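Local atomic coordinates of uncharacterized protein (Bacteroides uniformis ATCC 8492, PDB entry 4Q68), a protein that probably acts as a highly specific N-acetylmuramoyl-L-alanine amidase of the NlpC/P60 type, cutting between sugar and peptide in cell-wall fragments. Residues A[8-13]-A[50-55]; A[44-49]-A[92-97]; A[204-207]-A[212-215]; A[222-225]-A[229-232]. One frame throughout, in Å; residues are numbered along the deposited sequence. Where two conformers were deposited one is given.

Contact 1: A[8-13]-A[50-55]; sequences LSNGIK and AETLTP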
loop_
_atom_site.group_PDB
_atom_site.type_symbol
_atom_site.label_atom_id
_atom_site.label_comp_id
_atom_site.label_asym_id
_atom_site.label_seq_id
_atom_site.Cartn_x
_atom_site.Cartn_y
_atom_site.Cartn_z
ATOM N N LEU A 8 13.115 6.314 0.683
ATOM C CA LEU A 8 12.946 7.308 -0.372
ATOM C C LEU A 8 13.907 7.065 -1.538
ATOM O O LEU A 8 13.494 7.074 -2.693
ATOM C CB LEU A 8 13.129 8.711 0.197
ATOM C CG LEU A 8 13.098 9.845 -0.832
ATOM C CD1 LEU A 8 11.776 9.873 -1.607
ATOM C CD2 LEU A 8 13.352 11.178 -0.161
ATOM N N SER A 9 15.186 6.844 -1.250
ATOM C CA SER A 9 16.127 6.667 -2.334
ATOM C C SER A 9 15.821 5.380 -3.103
ATOM O O SER A 9 15.941 5.363 -4.326
ATOM C CB SER A 9 17.562 6.749 -1.832
ATOM O OG SER A 9 17.852 5.720 -0.938
ATOM N N ASN A 10 15.386 4.324 -2.419
ATOM C CA ASN A 10 15.014 3.115 -3.137
ATOM C C ASN A 10 13.750 3.323 -3.981
ATOM O O ASN A 10 13.650 2.768 -5.075
ATOM C CB ASN A 10 14.872 1.925 -2.191
ATOM C CG ASN A 10 16.205 1.445 -1.679
ATOM O OD1 ASN A 10 17.242 1.660 -2.330
ATOM N ND2 ASN A 10 16.203 0.791 -0.522
ATOM N N GLY A 11 12.815 4.144 -3.512
ATOM C CA GLY A 11 11.676 4.506 -4.334
ATOM C C GLY A 11 12.077 5.310 -5.568
ATOM O O GLY A 11 11.581 5.057 -6.664
ATOM N N ILE A 12 12.995 6.260 -5.401
ATOM C CA ILE A 12 13.490 7.088 -6.504
ATOM C C ILE A 12 14.136 6.232 -7.589
ATOM O O ILE A 12 14.070 6.564 -8.773
ATOM C CB ILE A 12 14.478 8.163 -5.980
ATOM C CG1 ILE A 12 13.716 9.268 -5.234
ATOM C CG2 ILE A 12 15.341 8.753 -7.108
ATOM C CD1 ILE A 12 12.648 9.970 -6.056
ATOM N N LYS A 13 14.756 5.114 -7.203
ATOM C CA LYS A 13 15.332 4.161 -8.171
ATOM C C LYS A 13 14.332 3.599 -9.154
ATOM O O LYS A 13 14.715 3.126 -10.226
ATOM C CB LYS A 13 15.988 2.963 -7.482
ATOM C CG LYS A 13 17.246 3.298 -6.726
ATOM C CD LYS A 13 17.920 2.062 -6.160
ATOM C CE LYS A 13 18.879 2.411 -5.045
ATOM N NZ LYS A 13 19.233 1.222 -4.222
ATOM N N ALA A 50 10.537 -4.117 0.664
ATOM C CA ALA A 50 11.307 -5.382 0.740
ATOM C C ALA A 50 12.790 -5.117 0.575
ATOM O O ALA A 50 13.603 -5.663 1.308
ATOM C CB ALA A 50 10.822 -6.359 -0.299
ATOM N N GLU A 51 13.149 -4.274 -0.384
ATOM C CA GLU A 51 14.553 -3.950 -0.599
ATOM C C GLU A 51 15.141 -3.227 0.602
ATOM O O GLU A 51 16.241 -3.547 1.057
ATOM C CB GLU A 51 14.714 -3.097 -1.847
ATOM C CG GLU A 51 16.153 -2.668 -2.114
ATOM C CD GLU A 51 16.334 -1.889 -3.402
ATOM O OE1 GLU A 51 15.344 -1.589 -4.104
ATOM O OE2 GLU A 51 17.510 -1.563 -3.700
ATOM N N THR A 52 14.401 -2.259 1.132
ATOM C CA THR A 52 14.932 -1.461 2.224
ATOM C C THR A 52 15.074 -2.280 3.519
ATOM O O THR A 52 16.003 -2.053 4.305
ATOM C CB THR A 52 14.119 -0.176 2.436
ATOM O OG1 THR A 52 13.881 0.461 1.174
ATOM C CG2 THR A 52 14.881 0.806 3.294
ATOM N N LEU A 53 14.178 -3.238 3.733
ATOM C CA LEU A 53 14.276 -4.138 4.885
ATOM C C LEU A 53 15.420 -5.125 4.789
ATOM O O LEU A 53 15.782 -5.713 5.790
ATOM C CB LEU A 53 12.979 -4.912 5.060
ATOM C CG LEU A 53 11.819 -4.167 5.694
ATOM C CD1 LEU A 53 10.570 -5.021 5.586
ATOM C CD2 LEU A 53 12.101 -3.787 7.147
ATOM N N THR A 54 15.983 -5.306 3.601
ATOM C CA THR A 54 17.012 -6.322 3.368
ATOM C C THR A 54 18.384 -5.696 3.579
ATOM O O THR A 54 18.783 -4.827 2.802
ATOM C CB THR A 54 16.935 -6.877 1.915
ATOM O OG1 THR A 54 15.634 -7.413 1.663
ATOM C CG2 THR A 54 17.932 -8.001 1.705
ATOM N N PRO A 55 19.115 -6.126 4.626
ATOM C CA PRO A 55 20.417 -5.504 4.827
ATOM C C PRO A 55 21.333 -5.671 3.605
ATOM O O PRO A 55 21.349 -6.740 2.975
ATOM C CB PRO A 55 20.949 -6.214 6.072
ATOM C CG PRO A 55 19.718 -6.594 6.830
ATOM C CD PRO A 55 18.736 -6.988 5.759
HETATM O O HOH W 1 15.256 0.496 -5.754
#

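Contact 2: A[44-49]-A[92-97]; sequences LVEYVL and ADWINN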
loop_
_atom_site.group_PDB
_atom_site.type_symbol
_atom_site.label_atom_id
_atom_site.label_comp_id
_atom_site.label_asym_id
_atom_site.label_seq_id
_atom_site.Cartn_x
_atom_site.Cartn_y
_atom_site.Cartn_z
ATOM N N LEU A 44 4.853 -1.519 -6.298
ATOM C CA LEU A 44 5.983 -0.606 -6.136
ATOM C C LEU A 44 6.355 -0.489 -4.661
ATOM O O LEU A 44 7.515 -0.631 -4.272
ATOM C CB LEU A 44 5.654 0.776 -6.681
ATOM C CG LEU A 44 6.711 1.834 -6.361
ATOM C CD1 LEU A 44 8.049 1.536 -7.010
ATOM C CD2 LEU A 44 6.212 3.181 -6.814
ATOM N N VAL A 45 5.375 -0.174 -3.829
ATOM C CA VAL A 45 5.638 -0.019 -2.404
ATOM C C VAL A 45 6.198 -1.312 -1.797
ATOM O O VAL A 45 7.130 -1.282 -0.993
ATOM C CB VAL A 45 4.377 0.475 -1.665
ATOM C CG1 VAL A 45 4.555 0.388 -0.151
ATOM C CG2 VAL A 45 4.044 1.900 -2.097
ATOM N N GLU A 46 5.623 -2.446 -2.171
ATOM C CA GLU A 46 6.104 -3.723 -1.656
ATOM C C GLU A 46 7.561 -3.966 -2.024
ATOM O O GLU A 46 8.348 -4.387 -1.175
ATOM C CB GLU A 46 5.230 -4.875 -2.150
ATOM C CG GLU A 46 3.836 -4.828 -1.577
ATOM C CD GLU A 46 2.981 -6.017 -1.930
ATOM O OE1 GLU A 46 3.074 -6.488 -3.095
ATOM O OE2 GLU A 46 2.224 -6.479 -1.032
ATOM N N TYR A 47 7.939 -3.722 -3.276
ATOM C CA TYR A 47 9.327 -3.950 -3.678
ATOM C C TYR A 47 10.276 -2.988 -2.970
ATOM O O TYR A 47 11.385 -3.379 -2.588
ATOM C CB TYR A 47 9.523 -3.806 -5.193
ATOM C CG TYR A 47 8.707 -4.764 -6.044
ATOM C CD1 TYR A 47 8.572 -6.105 -5.715
ATOM C CD2 TYR A 47 8.065 -4.307 -7.189
ATOM C CE1 TYR A 47 7.826 -6.967 -6.515
ATOM C CE2 TYR A 47 7.304 -5.144 -7.980
ATOM C CZ TYR A 47 7.178 -6.478 -7.643
ATOM O OH TYR A 47 6.408 -7.348 -8.397
ATOM N N VAL A 48 9.872 -1.734 -2.820
ATOM C CA VAL A 48 10.716 -0.758 -2.153
ATOM C C VAL A 48 10.909 -1.126 -0.682
ATOM O O VAL A 48 12.030 -1.096 -0.157
ATOM C CB VAL A 48 10.147 0.659 -2.315
ATOM C CG1 VAL A 48 10.915 1.649 -1.468
ATOM C CG2 VAL A 48 10.211 1.077 -3.794
ATOM N N LEU A 49 9.824 -1.468 0.001
ATOM C CA LEU A 49 9.906 -1.871 1.398
ATOM C C LEU A 49 10.740 -3.142 1.543
ATOM O O LEU A 49 11.575 -3.243 2.445
ATOM C CB LEU A 49 8.492 -2.062 1.960
ATOM C CG LEU A 49 8.390 -2.482 3.429
ATOM C CD1 LEU A 49 9.041 -1.487 4.381
ATOM C CD2 LEU A 49 6.934 -2.690 3.792
ATOM N N ALA A 92 -5.779 -2.317 4.748
ATOM C CA ALA A 92 -5.898 -2.379 6.215
ATOM C C ALA A 92 -5.256 -3.662 6.733
ATOM O O ALA A 92 -4.614 -3.674 7.778
ATOM C CB ALA A 92 -7.349 -2.310 6.660
ATOM N N ASP A 93 -5.460 -4.761 6.005
ATOM C CA ASP A 93 -4.930 -6.081 6.386
ATOM C C ASP A 93 -3.408 -6.126 6.212
ATOM O O ASP A 93 -2.685 -6.653 7.058
ATOM C CB ASP A 93 -5.615 -7.127 5.504
ATOM C CG ASP A 93 -5.669 -8.519 6.112
ATOM O OD1 ASP A 93 -5.311 -8.727 7.294
ATOM O OD2 ASP A 93 -6.129 -9.406 5.361
ATOM N N TRP A 94 -2.935 -5.548 5.112
ATOM C CA TRP A 94 -1.509 -5.395 4.809
ATOM C C TRP A 94 -0.804 -4.614 5.930
ATOM O O TRP A 94 0.265 -5.008 6.386
ATOM C CB TRP A 94 -1.409 -4.694 3.453
ATOM C CG TRP A 94 -0.076 -4.589 2.793
ATOM C CD1 TRP A 94 0.403 -5.417 1.821
ATOM C CD2 TRP A 94 0.886 -3.540 2.938
ATOM N NE1 TRP A 94 1.613 -4.967 1.370
ATOM C CE2 TRP A 94 1.929 -3.808 2.028
ATOM C CE3 TRP A 94 0.959 -2.386 3.730
ATOM C CZ2 TRP A 94 3.039 -2.974 1.905
ATOM C CZ3 TRP A 94 2.066 -1.554 3.592
ATOM C CH2 TRP A 94 3.089 -1.860 2.694
ATOM N N ILE A 95 -1.426 -3.523 6.369
ATOM C CA ILE A 95 -0.899 -2.725 7.462
ATOM C C ILE A 95 -0.865 -3.567 8.735
ATOM O O ILE A 95 0.150 -3.600 9.433
ATOM C CB ILE A 95 -1.756 -1.464 7.659
ATOM C CG1 ILE A 95 -1.569 -0.511 6.481
ATOM C CG2 ILE A 95 -1.408 -0.781 9.005
ATOM C CD1 ILE A 95 -2.610 0.590 6.408
ATOM N N ASN A 96 -1.962 -4.236 9.061
ATOM C CA ASN A 96 -2.007 -5.034 10.281
ATOM C C ASN A 96 -0.922 -6.099 10.286
ATOM O O ASN A 96 -0.313 -6.369 11.310
ATOM C CB ASN A 96 -3.378 -5.703 10.444
ATOM C CG ASN A 96 -4.484 -4.715 10.696
ATOM O OD1 ASN A 96 -4.233 -3.560 11.004
ATOM N ND2 ASN A 96 -5.714 -5.168 10.547
ATOM N N ASN A 97 -0.685 -6.721 9.138
ATOM C CA ASN A 97 0.370 -7.719 9.012
ATOM C C ASN A 97 1.739 -7.125 9.359
ATOM O O ASN A 97 2.517 -7.737 10.082
ATOM C CB ASN A 97 0.359 -8.279 7.588
ATOM C CG ASN A 97 1.458 -9.278 7.330
ATOM O OD1 ASN A 97 1.497 -10.350 7.930
ATOM N ND2 ASN A 97 2.360 -8.936 6.422
#

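Contact 3: A[204-207]-A[212-215]; sequences VHAS and KVVV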
loop_
_atom_site.group_PDB
_atom_site.type_symbol
_atom_site.label_atom_id
_atom_site.label_comp_id
_atom_site.label_asym_id
_atom_site.label_seq_id
_atom_site.Cartn_x
_atom_site.Cartn_y
_atom_site.Cartn_z
ATOM N N VAL A 204 6.002 9.889 -4.478
ATOM C CA VAL A 204 6.612 9.004 -5.458
ATOM C C VAL A 204 5.663 7.819 -5.577
ATOM O O VAL A 204 5.367 7.149 -4.592
ATOM C CB VAL A 204 8.013 8.555 -5.016
ATOM C CG1 VAL A 204 8.574 7.527 -5.986
ATOM C CG2 VAL A 204 8.924 9.758 -4.915
ATOM N N HIS A 205 5.132 7.566 -6.767
ATOM C CA HIS A 205 4.095 6.570 -6.915
ATOM C C HIS A 205 3.987 6.074 -8.340
ATOM O O HIS A 205 4.419 6.733 -9.286
ATOM C CB HIS A 205 2.746 7.123 -6.425
ATOM C CG HIS A 205 2.167 8.197 -7.294
ATOM N ND1 HIS A 205 0.925 8.073 -7.857
ATOM C CD2 HIS A 205 2.651 9.396 -7.695
ATOM C CE1 HIS A 205 0.658 9.145 -8.568
ATOM N NE2 HIS A 205 1.691 9.965 -8.493
ATOM N N ALA A 206 3.407 4.890 -8.478
ATOM C CA ALA A 206 3.098 4.319 -9.786
ATOM C C ALA A 206 1.778 4.897 -10.258
ATOM O O ALA A 206 0.727 4.617 -9.675
ATOM C CB ALA A 206 3.051 2.806 -9.726
ATOM N N SER A 207 1.862 5.710 -11.310
ATOM C CA SER A 207 0.730 6.460 -11.843
ATOM C C SER A 207 0.160 5.755 -13.069
ATOM O O SER A 207 0.837 5.622 -14.075
ATOM C CB SER A 207 1.189 7.865 -12.242
ATOM O OG SER A 207 0.186 8.507 -13.020
ATOM N N LYS A 212 3.645 5.202 -15.607
ATOM C CA LYS A 212 4.967 4.922 -15.060
ATOM C C LYS A 212 5.072 5.457 -13.638
ATOM O O LYS A 212 4.183 6.171 -13.164
ATOM C CB LYS A 212 6.064 5.551 -15.933
ATOM C CG LYS A 212 6.081 7.071 -15.919
ATOM C CD LYS A 212 6.895 7.652 -17.066
ATOM C CE LYS A 212 6.918 9.164 -16.991
ATOM N NZ LYS A 212 7.499 9.775 -18.200
ATOM N N VAL A 213 6.173 5.115 -12.972
ATOM C CA VAL A 213 6.473 5.651 -11.650
ATOM C C VAL A 213 6.995 7.078 -11.801
ATOM O O VAL A 213 7.907 7.340 -12.594
ATOM C CB VAL A 213 7.512 4.773 -10.930
ATOM C CG1 VAL A 213 7.885 5.349 -9.581
ATOM C CG2 VAL A 213 7.010 3.341 -10.779
ATOM N N VAL A 214 6.402 7.989 -11.034
ATOM C CA VAL A 214 6.685 9.418 -11.124
ATOM C C VAL A 214 6.849 10.030 -9.736
ATOM O O VAL A 214 6.416 9.476 -8.722
ATOM C CB VAL A 214 5.551 10.187 -11.844
ATOM C CG1 VAL A 214 5.332 9.635 -13.238
ATOM C CG2 VAL A 214 4.250 10.152 -11.039
ATOM N N VAL A 215 7.464 11.207 -9.724
ATOM C CA VAL A 215 7.297 12.183 -8.654
ATOM C C VAL A 215 6.075 13.015 -9.027
ATOM O O VAL A 215 5.998 13.560 -10.127
ATOM C CB VAL A 215 8.524 13.114 -8.539
ATOM C CG1 VAL A 215 8.268 14.203 -7.516
ATOM C CG2 VAL A 215 9.774 12.341 -8.213
#

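Contact 4: A[222-225]-A[229-232]; sequences QMLK and KWTG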
loop_
_atom_site.group_PDB
_atom_site.type_symbol
_atom_site.label_atom_id
_atom_site.label_comp_id
_atom_site.label_asym_id
_atom_site.label_seq_id
_atom_site.Cartn_x
_atom_site.Cartn_y
_atom_site.Cartn_z
ATOM N N GLN A 222 -2.891 18.296 -3.041
ATOM C CA GLN A 222 -3.629 18.584 -4.273
ATOM C C GLN A 222 -4.133 17.300 -4.926
ATOM O O GLN A 222 -5.235 17.262 -5.467
ATOM C CB GLN A 222 -2.755 19.366 -5.261
ATOM C CG GLN A 222 -3.501 19.885 -6.482
ATOM C CD GLN A 222 -4.498 20.948 -6.151
ATOM O OE1 GLN A 222 -5.663 20.897 -6.591
ATOM N NE2 GLN A 222 -4.071 21.924 -5.381
HETATM N N MSE A 223 -3.309 16.257 -4.920
HETATM C CA MSE A 223 -3.754 14.958 -5.435
HETATM C C MSE A 223 -5.039 14.541 -4.744
HETATM O O MSE A 223 -5.988 14.068 -5.386
HETATM C CB MSE A 223 -2.700 13.885 -5.185
HETATM C CG MSE A 223 -1.406 14.066 -5.959
HETATM SE SE MSE A 223 -0.111 12.676 -5.537
HETATM C CE MSE A 223 -1.139 11.115 -6.099
ATOM N N LEU A 224 -5.088 14.712 -3.432
ATOM C CA LEU A 224 -6.285 14.352 -2.680
ATOM C C LEU A 224 -7.464 15.255 -3.057
ATOM O O LEU A 224 -8.567 14.778 -3.296
ATOM C CB LEU A 224 -6.012 14.412 -1.177
ATOM C CG LEU A 224 -4.899 13.497 -0.652
ATOM C CD1 LEU A 224 -4.605 13.786 0.796
ATOM C CD2 LEU A 224 -5.261 12.025 -0.809
ATOM N N LYS A 225 -7.231 16.555 -3.136
ATOM C CA LYS A 225 -8.283 17.505 -3.490
ATOM C C LYS A 225 -8.909 17.152 -4.845
ATOM O O LYS A 225 -10.116 17.302 -5.036
ATOM C CB LYS A 225 -7.685 18.920 -3.511
ATOM C CG LYS A 225 -8.675 20.064 -3.494
ATOM C CD LYS A 225 -7.961 21.401 -3.268
ATOM C CE LYS A 225 -8.917 22.582 -3.367
ATOM N NZ LYS A 225 -8.359 23.801 -2.721
ATOM N N LYS A 229 -13.268 11.025 -4.472
ATOM C CA LYS A 229 -13.364 9.775 -3.723
ATOM C C LYS A 229 -12.260 9.601 -2.701
ATOM O O LYS A 229 -12.393 8.793 -1.797
ATOM C CB LYS A 229 -13.340 8.591 -4.657
ATOM C CG LYS A 229 -14.559 8.554 -5.538
ATOM C CD LYS A 229 -14.597 7.305 -6.369
ATOM C CE LYS A 229 -15.754 7.356 -7.350
ATOM N NZ LYS A 229 -15.828 6.110 -8.122
ATOM N N TRP A 230 -11.164 10.337 -2.845
ATOM C CA TRP A 230 -10.031 10.198 -1.945
ATOM C C TRP A 230 -10.262 11.062 -0.730
ATOM O O TRP A 230 -10.375 12.261 -0.835
ATOM C CB TRP A 230 -8.748 10.560 -2.678
ATOM C CG TRP A 230 -8.355 9.566 -3.705
ATOM C CD1 TRP A 230 -8.995 8.401 -4.018
ATOM C CD2 TRP A 230 -7.202 9.619 -4.534
ATOM N NE1 TRP A 230 -8.301 7.724 -4.978
ATOM C CE2 TRP A 230 -7.191 8.448 -5.313
ATOM C CE3 TRP A 230 -6.171 10.535 -4.689
ATOM C CZ2 TRP A 230 -6.190 8.182 -6.240
ATOM C CZ3 TRP A 230 -5.179 10.257 -5.601
ATOM C CH2 TRP A 230 -5.193 9.098 -6.363
ATOM N N THR A 231 -10.351 10.444 0.433
ATOM C CA THR A 231 -10.802 11.137 1.622
ATOM C C THR A 231 -9.676 11.573 2.550
ATOM O O THR A 231 -9.906 12.387 3.441
ATOM C CB THR A 231 -11.764 10.250 2.411
ATOM O OG1 THR A 231 -11.114 9.010 2.658
ATOM C CG2 THR A 231 -13.052 10.024 1.640
ATOM N N GLY A 232 -8.483 11.017 2.379
ATOM C CA GLY A 232 -7.429 11.249 3.347
ATOM C C GLY A 232 -6.333 10.236 3.183
ATOM O O GLY A 232 -6.236 9.589 2.131
#

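Contact 1: A[8-13]-A[50-55]
Asn10 lays its flat amide over the carboxylate of Glu51, the two planes only 13° apart, with Asn10 CG 3.8 Å from Glu51 CD. Glu51 reaches this position because its CG stands anti to the backbone N (chi1 178°) and the chain stays extended beyond it. Asn10 ND2 donates to Thr52 OG1 at 2.9 Å; the bond is nearly straight (170°) and the hydroxyl lies almost in the amide plane. Thr52 OG1 also bonds Val48 O one turn back in its own helix, so two partners hold the hydroxyl. The contact joins helix 2-12 to the end of helix 41-53, whose Thr52 and Leu53 touch Met238 of strand 230-238 in this NlpC/P60-type domain. Lys13 has two conformers, and in the one given its NZ bonds Asn10 OD1 at 2.8 Å and reaches Glu51 OE2 at 3.3 Å, a weak hydrogen bond within a salt bridge. In that conformer the lysine probably eases the 3.5 Å approach of Asn10 OD1 to Glu51 OE2. The other carboxylate oxygen, Glu51 OE1, accepts a hydrogen bond from a water at 2.7 Å, and that water donates a second one to Asn10 O.

Contact 2: A[44-49]-A[92-97]
Trp94 CG is turned opposite its backbone N (chi1 -171°), which carries the indole straight across towards helix 41-53, while Glu46 starts out beside its own N (chi1 -67°) and then extends, so that its carboxylate comes round to the pyrrole edge of the ring. There Trp94 NE1 donates to Glu46 OE2 at 2.9 Å. The oxygen lies close to the ring plane and accepts the hydrogen bond with its anti lone pair; the bond is bent, with an N-H...O angle of 147°. Glu46 CG, 3.7 Å from Trp94 NE1, lines the same edge. The other carboxylate oxygen, Glu46 OE1, forms a salt bridge with Arg75, so the buried acid is held through both oxygens and its charge is probably stabilised there. At the far corner of the six-membered ring, Trp94 CH2 meets Val45 CG1 at 3.9 Å and Leu49 CD2 at 4.1 Å, both at oblique angles. The two segment axes are 13.8 Å apart at closest approach, and the ring is what spans that distance. Replacing Trp94 by an alanine would probably leave Glu46 OE2 without its donor and open a gap against Val45 and Leu49. Ile74 of helix 64-75 also touches both Trp94 and Leu49. Two helices running almost parallel, bridged by one large aromatic that is anchored by its N-H to a buried acid, form part of the helical side of this papain-like NlpC/P60 domain, next to the central sheet.

Contact 3: A[204-207]-A[212-215]
Val213 sets its two methyl branches against the neighbouring strand. At this non-hydrogen-bonded pair Ala206 CA and Val213 CA are 4.1 Å apart, and the alanine offers only its CB to Val213 CG2; Val213 CG1 meets Val204 CG1 at 4.3 Å. On the same face Val204 CG2 abuts Val215 CG2, continuing an apolar ridge that Phe195 of strand 188-197 touches. Cutting Val213 back to an alanine is likely to open a gap beside Ala206 CB and Val204 CG1. On the opposite face, Val214 CG1 is anti to the carbonyl carbon (chi1 -58°), which leaves CG2 to fill the hollow flanked by His205 and Ser207, 3.6 Å from His205 NE2. The His205 ring runs alongside this branch. The strands form an antiparallel beta hairpin. In the hydrogen-bonded pair of His205 and Val214, His205 N is 3.0 Å from Val214 O. The return bond, Val214 N to His205 O, measures 2.9 Å, whereas Lys212 N to Ser207 O is weak. One face is thus apolar and the other mixed, Val214 CG2 packing beside His205 and Ser207; there His205 ND1 is hydrogen-bonded to His190, a pair consistent with the histidine and third polar residue of an NlpC/P60 catalytic triad.

Contact 4: A[222-225]-A[229-232]
Trp230 meets the last turn of helix 220-225 through apolar contacts with two side chains. The methyl group of Met223, a selenomethionine, approaches the far corner of the six-membered ring, Met223 CE lying 4.2 Å from Trp230 CZ3 in the conformer given; the chain turns about its CG-SE bond (chi3 60°), which brings that methyl towards the indole. Leu224 uses its CD2 branch, 4.2 Å from Trp230 CB. Ile179 of strand 176-181 touches both Leu224 and Trp230, which places the helix against the sheet that strand 230-238 belongs to. The motif is a short helix that leads through a tight loop into a strand and packs back on the strand's start.

Backbone oxygens make the second kind of approach. Met223 O comes within 3.6 Å of Trp230 CE3, obliquely to the ring, and Gly232 O lies 3.9 Å from Leu224 CD2. Leu224 O and Trp230 O share one donor, the ammonium group of Lys160.

Ring-to-ring contact is the third kind: the indole also meets the imidazole of His190, with planes about 25° apart. Between the two segments themselves the cohesion is therefore mainly apolar, with carbonyl oxygens also set against ring or methyl carbons, and the polar link is indirect: Lys160 donates to a carbonyl of each segment and so ties the helix end to the strand.

From the N terminus, helix 2-12 meets the end of helix 41-53 in contact 1, closing the first long loop; before that helix ends, its middle has opened contact 2, which closes at helix 91-100. The two loops therefore cross, sharing helix 41-53, and Val48 CG1 packs on Asn10 and Gly11 between them. Contact 3 follows in series as a short hairpin, and contact 4, another local closure, comes straight after it; nothing nests. Leu44 of contact 2 packs on Ala206 and Val213, and Gly11 on Val204, so helices 41-53 and 2-12 lie against the hairpin. His205 touches Met223, linking contacts 3 and 4 on the sheet, while contacts 1 and 4 stay about 13 Å apart at their nearest atoms.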